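Local coordinates for protein citrate lyase, subunit 1 (Methanosaeta concilii, PDB 6HXI) that probably forms the ATP-grasp and citrate-binding part of ATP citrate lyase, which uses ATP to turn citrate and coenzyme A into acetyl-CoA and oxaloacetate, at residues 218-221 and 222-225; 248-251 and 252-256; 315-318 and 319-323. All blocks are in the same frame, centred on the assembly; numbering follows the deposited sequence.

Contact 1: 218-221 and 222-225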
loop_
_atom_site.group_PDB
_atom_site.type_symbol
_atom_site.label_atom_id
_atom_site.label_comp_id
_atom_site.label_asym_id
_atom_site.label_seq_id
_atom_site.Cartn_x
_atom_site.Cartn_y
_atom_site.Cartn_z
ATOM N N LYS C 218 -23.715 -51.861 -34.859
ATOM C CA LYS C 218 -24.012 -50.431 -34.751
ATOM C C LYS C 218 -23.562 -49.960 -33.381
ATOM O O LYS C 218 -23.822 -50.628 -32.377
ATOM C CB LYS C 218 -25.515 -50.162 -34.909
ATOM C CG LYS C 218 -26.023 -50.133 -36.343
ATOM C CD LYS C 218 -27.522 -49.917 -36.349
ATOM C CE LYS C 218 -28.058 -49.601 -37.718
ATOM N NZ LYS C 218 -29.469 -49.151 -37.613
ATOM N N LEU C 219 -22.880 -48.811 -33.327
ATOM C CA LEU C 219 -22.446 -48.221 -32.059
ATOM C C LEU C 219 -23.300 -46.996 -31.796
ATOM O O LEU C 219 -23.670 -46.301 -32.745
ATOM C CB LEU C 219 -20.969 -47.826 -32.100
ATOM C CG LEU C 219 -19.935 -48.931 -32.266
ATOM C CD1 LEU C 219 -18.561 -48.347 -32.547
ATOM C CD2 LEU C 219 -19.871 -49.821 -31.032
ATOM N N ASP C 220 -23.664 -46.753 -30.516
ATOM C CA ASP C 220 -24.379 -45.540 -30.145
ATOM C C ASP C 220 -23.274 -44.476 -30.107
ATOM O O ASP C 220 -22.425 -44.522 -29.202
ATOM C CB ASP C 220 -25.028 -45.694 -28.765
ATOM C CG ASP C 220 -25.534 -44.391 -28.157
ATOM O OD1 ASP C 220 -25.820 -43.439 -28.924
ATOM O OD2 ASP C 220 -25.663 -44.329 -26.921
ATOM N N ASP C 221 -23.251 -43.554 -31.106
ATOM C CA ASP C 221 -22.173 -42.565 -31.258
ATOM C C ASP C 221 -22.016 -41.626 -30.019
ATOM O O ASP C 221 -20.915 -41.107 -29.792
ATOM C CB ASP C 221 -22.280 -41.787 -32.597
ATOM C CG ASP C 221 -23.219 -40.600 -32.697
ATOM O OD1 ASP C 221 -24.083 -40.442 -31.810
ATOM O OD2 ASP C 221 -23.093 -39.824 -33.675
ATOM N N ALA C 222 -23.090 -41.488 -29.196
ATOM C CA ALA C 222 -23.129 -40.701 -27.943
ATOM C C ALA C 222 -22.189 -41.273 -26.859
ATOM O O ALA C 222 -21.864 -40.575 -25.904
ATOM C CB ALA C 222 -24.551 -40.637 -27.409
ATOM N N GLU C 223 -21.766 -42.540 -27.015
ATOM C CA GLU C 223 -20.875 -43.286 -26.108
ATOM C C GLU C 223 -19.389 -42.908 -26.237
ATOM O O GLU C 223 -18.595 -43.279 -25.365
ATOM C CB GLU C 223 -21.036 -44.805 -26.346
ATOM C CG GLU C 223 -22.334 -45.376 -25.816
ATOM C CD GLU C 223 -22.281 -45.960 -24.418
ATOM O OE1 GLU C 223 -23.300 -46.554 -23.997
ATOM O OE2 GLU C 223 -21.223 -45.856 -23.756
ATOM N N GLU C 224 -19.027 -42.174 -27.320
ATOM C CA GLU C 224 -17.657 -41.778 -27.687
ATOM C C GLU C 224 -16.756 -41.386 -26.518
ATOM O O GLU C 224 -15.653 -41.911 -26.424
ATOM C CB GLU C 224 -17.658 -40.671 -28.741
ATOM C CG GLU C 224 -16.400 -40.643 -29.596
ATOM C CD GLU C 224 -16.393 -39.670 -30.762
ATOM O OE1 GLU C 224 -15.294 -39.435 -31.312
ATOM O OE2 GLU C 224 -17.478 -39.180 -31.156
ATOM N N TYR C 225 -17.235 -40.487 -25.635
ATOM C CA TYR C 225 -16.522 -39.961 -24.463
ATOM C C TYR C 225 -16.106 -41.057 -23.461
ATOM O O TYR C 225 -15.072 -40.937 -22.807
ATOM C CB TYR C 225 -17.356 -38.839 -23.801
ATOM C CG TYR C 225 -16.818 -38.298 -22.485
ATOM C CD1 TYR C 225 -15.807 -37.343 -22.460
ATOM C CD2 TYR C 225 -17.368 -38.693 -21.268
ATOM C CE1 TYR C 225 -15.294 -36.859 -21.248
ATOM C CE2 TYR C 225 -16.857 -38.229 -20.052
ATOM C CZ TYR C 225 -15.836 -37.293 -20.046
ATOM O OH TYR C 225 -15.402 -36.766 -18.842
HETATM O O HOH W 1 -25.771 -46.555 -25.384
HETATM O O HOH W 2 -20.169 -38.364 -29.598
#
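D220 and E223 meet across the tight turn, consistent with an Asx turn at D220, in which strand 209-220 of the ATP-grasp region gives way to a 3-10 segment. The two side chains cross at about a right angle, with carboxylate planes 90° apart, and their nearest oxygens, D220 OD2 and E223 OE1, stand 4.4 Å from each other. Two negative groups so close would be expected to repel, but one water lies between them and donates to both, 2.7 Å from D220 OD2. In E223 the bend at chi2 (-94°) lays CG 3.7 Å from D220 OD2 and turns the carboxylate so that OE1 meets the water. D220 carries the turn with two acceptors. D220 O takes E223 N at 3.0 Å, the donor standing above the carbonyl plane, while, with CG opposite the backbone N (chi1 167°), D220 OD1 accepts a weak bond from A222 N at 3.4 Å, the pairing that fits an Asx turn. OD1 also rests against A222 CB. D220 OD2 has a further partner in E118 N of the chain of the Succinyl-CoA ligase subunit alpha, so the same carboxylate ties the turn to a neighbouring subunit. A leucine here would probably leave E118 N of that chain without its acceptor and the water with E223 alone of the two carboxylates, and take away the side-chain half of the turn. The D221 carboxylate is taken up by the chain's start, OD1 accepting from A2 N. Its carbonyl O stays with the turn: E224 N binds D221 O at 3.3 Å from above the carbonyl plane, and a second water donates both to D221 O and, at 3.2 Å, to E224 OE2.

Contact 2: 248-251 and 252-256. With NA (sodium ion), chain N.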
loop_
_atom_site.group_PDB
_atom_site.type_symbol
_atom_site.label_atom_id
_atom_site.label_comp_id
_atom_site.label_asym_id
_atom_site.label_seq_id
_atom_site.Cartn_x
_atom_site.Cartn_y
_atom_site.Cartn_z
ATOM N N GLU C 248 -18.844 -31.780 -44.428
ATOM C CA GLU C 248 -19.631 -32.506 -43.431
ATOM C C GLU C 248 -18.794 -32.872 -42.209
ATOM O O GLU C 248 -19.280 -32.768 -41.083
ATOM C CB GLU C 248 -20.234 -33.776 -44.029
ATOM C CG GLU C 248 -21.438 -33.515 -44.904
ATOM C CD GLU C 248 -22.161 -34.764 -45.355
ATOM O OE1 GLU C 248 -22.201 -35.751 -44.586
ATOM O OE2 GLU C 248 -22.740 -34.733 -46.462
ATOM N N LEU C 249 -17.541 -33.304 -42.440
ATOM C CA LEU C 249 -16.609 -33.683 -41.381
ATOM C C LEU C 249 -16.121 -32.465 -40.597
ATOM O O LEU C 249 -15.838 -32.589 -39.403
ATOM C CB LEU C 249 -15.451 -34.540 -41.943
ATOM C CG LEU C 249 -15.884 -35.951 -42.416
ATOM C CD1 LEU C 249 -15.060 -36.439 -43.590
ATOM C CD2 LEU C 249 -15.871 -36.969 -41.258
ATOM N N PHE C 250 -16.086 -31.281 -41.253
ATOM C CA PHE C 250 -15.726 -30.002 -40.634
ATOM C C PHE C 250 -16.822 -29.572 -39.654
ATOM O O PHE C 250 -16.509 -29.070 -38.576
ATOM C CB PHE C 250 -15.498 -28.918 -41.711
ATOM C CG PHE C 250 -15.382 -27.507 -41.185
ATOM C CD1 PHE C 250 -14.326 -27.140 -40.360
ATOM C CD2 PHE C 250 -16.338 -26.552 -41.496
ATOM C CE1 PHE C 250 -14.234 -25.837 -39.851
ATOM C CE2 PHE C 250 -16.231 -25.243 -41.006
ATOM C CZ PHE C 250 -15.180 -24.893 -40.186
ATOM N N ILE C 251 -18.108 -29.784 -40.031
ATOM C CA ILE C 251 -19.289 -29.447 -39.232
ATOM C C ILE C 251 -19.375 -30.385 -38.015
ATOM O O ILE C 251 -19.623 -29.917 -36.892
ATOM C CB ILE C 251 -20.576 -29.388 -40.114
ATOM C CG1 ILE C 251 -20.494 -28.254 -41.188
ATOM C CG2 ILE C 251 -21.854 -29.271 -39.295
ATOM C CD1 ILE C 251 -20.128 -26.808 -40.690
ATOM N N LYS C 252 -19.101 -31.688 -38.240
ATOM C CA LYS C 252 -19.047 -32.745 -37.228
ATOM C C LYS C 252 -17.970 -32.423 -36.205
ATOM O O LYS C 252 -18.151 -32.683 -35.017
ATOM C CB LYS C 252 -18.781 -34.117 -37.876
ATOM C CG LYS C 252 -20.033 -34.746 -38.480
ATOM C CD LYS C 252 -19.798 -36.190 -38.903
ATOM C CE LYS C 252 -21.031 -36.850 -39.489
ATOM N NZ LYS C 252 -21.998 -37.285 -38.441
ATOM N N GLU C 253 -16.868 -31.802 -36.671
ATOM C CA GLU C 253 -15.736 -31.377 -35.847
ATOM C C GLU C 253 -16.140 -30.199 -34.913
ATOM O O GLU C 253 -15.744 -30.189 -33.746
ATOM C CB GLU C 253 -14.531 -31.051 -36.751
ATOM C CG GLU C 253 -13.221 -30.782 -36.031
ATOM C CD GLU C 253 -12.920 -29.312 -35.789
ATOM O OE1 GLU C 253 -12.916 -28.535 -36.774
ATOM O OE2 GLU C 253 -12.668 -28.939 -34.618
ATOM N N ILE C 254 -16.946 -29.243 -35.413
ATOM C CA ILE C 254 -17.457 -28.120 -34.612
ATOM C C ILE C 254 -18.439 -28.669 -33.566
ATOM O O ILE C 254 -18.320 -28.348 -32.386
ATOM C CB ILE C 254 -18.093 -27.014 -35.506
ATOM C CG1 ILE C 254 -17.057 -26.414 -36.475
ATOM C CG2 ILE C 254 -18.787 -25.912 -34.671
ATOM C CD1 ILE C 254 -17.658 -25.968 -37.761
ATOM N N ASP C 255 -19.357 -29.540 -33.995
ATOM C CA ASP C 255 -20.376 -30.197 -33.168
ATOM C C ASP C 255 -19.807 -30.972 -31.954
ATOM O O ASP C 255 -20.518 -31.136 -30.961
ATOM C CB ASP C 255 -21.221 -31.147 -34.060
ATOM C CG ASP C 255 -22.399 -31.809 -33.373
ATOM O OD1 ASP C 255 -23.343 -31.095 -32.990
ATOM O OD2 ASP C 255 -22.378 -33.043 -33.223
ATOM N N SER C 256 -18.553 -31.464 -32.046
ATOM C CA SER C 256 -17.891 -32.270 -31.003
ATOM C C SER C 256 -17.327 -31.455 -29.839
ATOM O O SER C 256 -17.151 -31.994 -28.742
ATOM C CB SER C 256 -16.814 -33.168 -31.615
ATOM O OG SER C 256 -15.752 -32.418 -32.176
HETATM NA NA NA N . -22.635 -31.209 -29.928
#
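D255 gives its N-H back to I251 O along the helix while its own carbonyl oxygen binds a sodium ion, D255 O lying 2.4 Å from the metal, so that one residue joins regular helical bonding to a cation site. T258 and A260 supply two more oxygens to the ion, both from the backbone. The carboxylate of D255 comes near without being one of these ligands: its OD1 accepts from L262 N, and its negative charge would be expected to favour a cation nearby. The bond from D255 N to I251 O is short, 2.9 Å, and fairly straight at 168°.

The helix, 246-256, belongs to the citrate-binding region, whose family is related to succinyl-CoA synthetase, and it lies against strand 261-266 and helix 311-325. On that inward side I254 CD1 sits over one face of the F250 ring in a CH-pi contact, 3.8 Å from the F250 ring centroid and 20° off the normal. F250 places its ring under this methyl by turning CG opposite the backbone N (chi1 169°), beside its own carbonyl. The same I254 CD1 also meets I251 CD1 at 3.9 Å, the two isoleucines crossing at a slant, and K496 of the Succinyl-CoA ligase subunit alpha chain packs on I254. E253 approaches the ring obliquely with OE1, while its OE2 forms a salt bridge with K257. Its backbone is held too: S256 OG donates to E253 O at 2.7 Å, arriving from above the carbonyl plane.

Contact 3: 315-318 and 319-323; sequences YHYT and CTILD
In helix 311-325 of the citrate-binding region, side chains four residues apart meet along successive turns, beginning with C319 and Y315. The sulfur of C319 lies over one face of the Y315 ring, its SG 3.7 Å from the Y315 ring centroid and 21° off the normal, shifted toward the rim that carries CZ. This is a sulfur-aromatic contact; the ring's far end is fixed by its hydroxyl, which hydrogen-bonds E361. H316 brings NE2 to the ring's edge, in its plane.

At the next residue, H316 O is gripped twice by T320. The backbone N donates at 3.1 Å from T320 N to H316 O, and T320 OG1 bonds the same H316 O at 2.6 Å, the two donors reaching it from opposite faces of the carbonyl plane. Setting OG1 beside the backbone N (chi1 -49°) turns the hydroxyl back toward the preceding turn, where H316 O lies. Y317 and I321 cross obliquely, with I321 CD1 only 3.3 Å from Y317 CE2, a tight approach; Y317 OH is held by K263 O. T318 and L322 lie side by side and point the same way, T318 CG2 being 3.9 Å from L322 CD1. A buried threonine that satisfies its hydroxyl on the carbonyl four residues back is a familiar feature of alpha-helices.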
loop_
_atom_site.group_PDB
_atom_site.type_symbol
_atom_site.label_atom_id
_atom_site.label_comp_id
_atom_site.label_asym_id
_atom_site.label_seq_id
_atom_site.Cartn_x
_atom_site.Cartn_y
_atom_site.Cartn_z
ATOM N N TYR C 315 -21.154 -18.863 -37.570
ATOM C CA TYR C 315 -20.405 -18.228 -38.653
ATOM C C TYR C 315 -19.747 -19.294 -39.536
ATOM O O TYR C 315 -19.934 -19.266 -40.750
ATOM C CB TYR C 315 -19.367 -17.247 -38.076
ATOM C CG TYR C 315 -18.324 -16.819 -39.071
ATOM C CD1 TYR C 315 -18.590 -15.817 -39.995
ATOM C CD2 TYR C 315 -17.072 -17.435 -39.111
ATOM C CE1 TYR C 315 -17.637 -15.428 -40.931
ATOM C CE2 TYR C 315 -16.112 -17.058 -40.048
ATOM C CZ TYR C 315 -16.401 -16.050 -40.952
ATOM O OH TYR C 315 -15.476 -15.674 -41.882
ATOM N N HIS C 316 -19.002 -20.246 -38.924
ATOM C CA HIS C 316 -18.336 -21.349 -39.635
ATOM C C HIS C 316 -19.302 -22.262 -40.357
ATOM O O HIS C 316 -19.001 -22.702 -41.460
ATOM C CB HIS C 316 -17.408 -22.140 -38.711
ATOM C CG HIS C 316 -16.208 -21.357 -38.290
ATOM N ND1 HIS C 316 -15.942 -21.107 -36.950
ATOM C CD2 HIS C 316 -15.258 -20.759 -39.043
ATOM C CE1 HIS C 316 -14.835 -20.380 -36.932
ATOM N NE2 HIS C 316 -14.386 -20.146 -38.166
ATOM N N TYR C 317 -20.478 -22.511 -39.751
ATOM C CA TYR C 317 -21.558 -23.305 -40.311
ATOM C C TYR C 317 -22.121 -22.621 -41.561
ATOM O O TYR C 317 -22.273 -23.278 -42.590
ATOM C CB TYR C 317 -22.659 -23.490 -39.259
ATOM C CG TYR C 317 -23.745 -24.464 -39.659
ATOM C CD1 TYR C 317 -23.623 -25.827 -39.392
ATOM C CD2 TYR C 317 -24.911 -24.021 -40.274
ATOM C CE1 TYR C 317 -24.630 -26.725 -39.743
ATOM C CE2 TYR C 317 -25.929 -24.909 -40.619
ATOM C CZ TYR C 317 -25.779 -26.263 -40.368
ATOM O OH TYR C 317 -26.780 -27.133 -40.726
ATOM N N THR C 318 -22.443 -21.312 -41.464
ATOM C CA THR C 318 -23.002 -20.511 -42.556
ATOM C C THR C 318 -21.997 -20.405 -43.699
ATOM O O THR C 318 -22.404 -20.457 -44.858
ATOM C CB THR C 318 -23.514 -19.129 -42.055
ATOM O OG1 THR C 318 -24.357 -19.298 -40.916
ATOM C CG2 THR C 318 -24.296 -18.357 -43.127
ATOM N N CYS C 319 -20.690 -20.283 -43.372
ATOM C CA CYS C 319 -19.591 -20.215 -44.347
ATOM C C CYS C 319 -19.529 -21.509 -45.150
ATOM O O CYS C 319 -19.298 -21.462 -46.357
ATOM C CB CYS C 319 -18.258 -19.943 -43.651
ATOM S SG CYS C 319 -17.959 -18.198 -43.266
ATOM N N THR C 320 -19.748 -22.660 -44.472
ATOM C CA THR C 320 -19.751 -23.995 -45.080
ATOM C C THR C 320 -20.901 -24.144 -46.084
ATOM O O THR C 320 -20.659 -24.593 -47.204
ATOM C CB THR C 320 -19.772 -25.088 -44.002
ATOM O OG1 THR C 320 -18.763 -24.810 -43.044
ATOM C CG2 THR C 320 -19.544 -26.479 -44.572
ATOM N N ILE C 321 -22.141 -23.777 -45.671
ATOM C CA ILE C 321 -23.342 -23.841 -46.517
ATOM C C ILE C 321 -23.167 -22.928 -47.728
ATOM O O ILE C 321 -23.380 -23.382 -48.855
ATOM C CB ILE C 321 -24.658 -23.566 -45.721
ATOM C CG1 ILE C 321 -24.986 -24.761 -44.784
ATOM C CG2 ILE C 321 -25.848 -23.238 -46.673
ATOM C CD1 ILE C 321 -26.135 -24.564 -43.854
ATOM N N LEU C 322 -22.715 -21.669 -47.494
ATOM C CA LEU C 322 -22.481 -20.689 -48.556
ATOM C C LEU C 322 -21.450 -21.173 -49.545
ATOM O O LEU C 322 -21.692 -21.082 -50.742
ATOM C CB LEU C 322 -22.106 -19.306 -48.010
ATOM C CG LEU C 322 -23.218 -18.560 -47.289
ATOM C CD1 LEU C 322 -22.669 -17.440 -46.503
ATOM C CD2 LEU C 322 -24.285 -18.074 -48.245
ATOM N N ASP C 323 -20.340 -21.752 -49.053
ATOM C CA ASP C 323 -19.271 -22.300 -49.892
ATOM C C ASP C 323 -19.825 -23.286 -50.904
ATOM O O ASP C 323 -19.658 -23.072 -52.098
ATOM C CB ASP C 323 -18.165 -22.971 -49.043
ATOM C CG ASP C 323 -17.019 -23.564 -49.850
ATOM O OD1 ASP C 323 -16.709 -23.020 -50.937
ATOM O OD2 ASP C 323 -16.428 -24.562 -49.395
#

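How the contacts relate
The contacts come in series along the chain. Contact 1 ends strand 209-220, part of the antiparallel sheet in the ATP-grasp region, while contacts 2 and 3 occupy helices 246-256 and 311-325 of the citrate-binding region, which also holds a parallel sheet. Contacts 1 and 2 have centres 16 Å apart, and their nearest atoms, about 6 Å apart, do not touch; contacts 1 and 3, centres 27 Å apart, do not touch either. Contacts 2 and 3, centres 12 Å apart, pack directly: F250 CE2 lies 3.3 Å from T320 OG1, and I251 meets Y317. These two thus form a helix-to-helix interface, and contact 2 binds the sodium ion through D255 O, with coenzyme A about 9 Å from the D255 side chain.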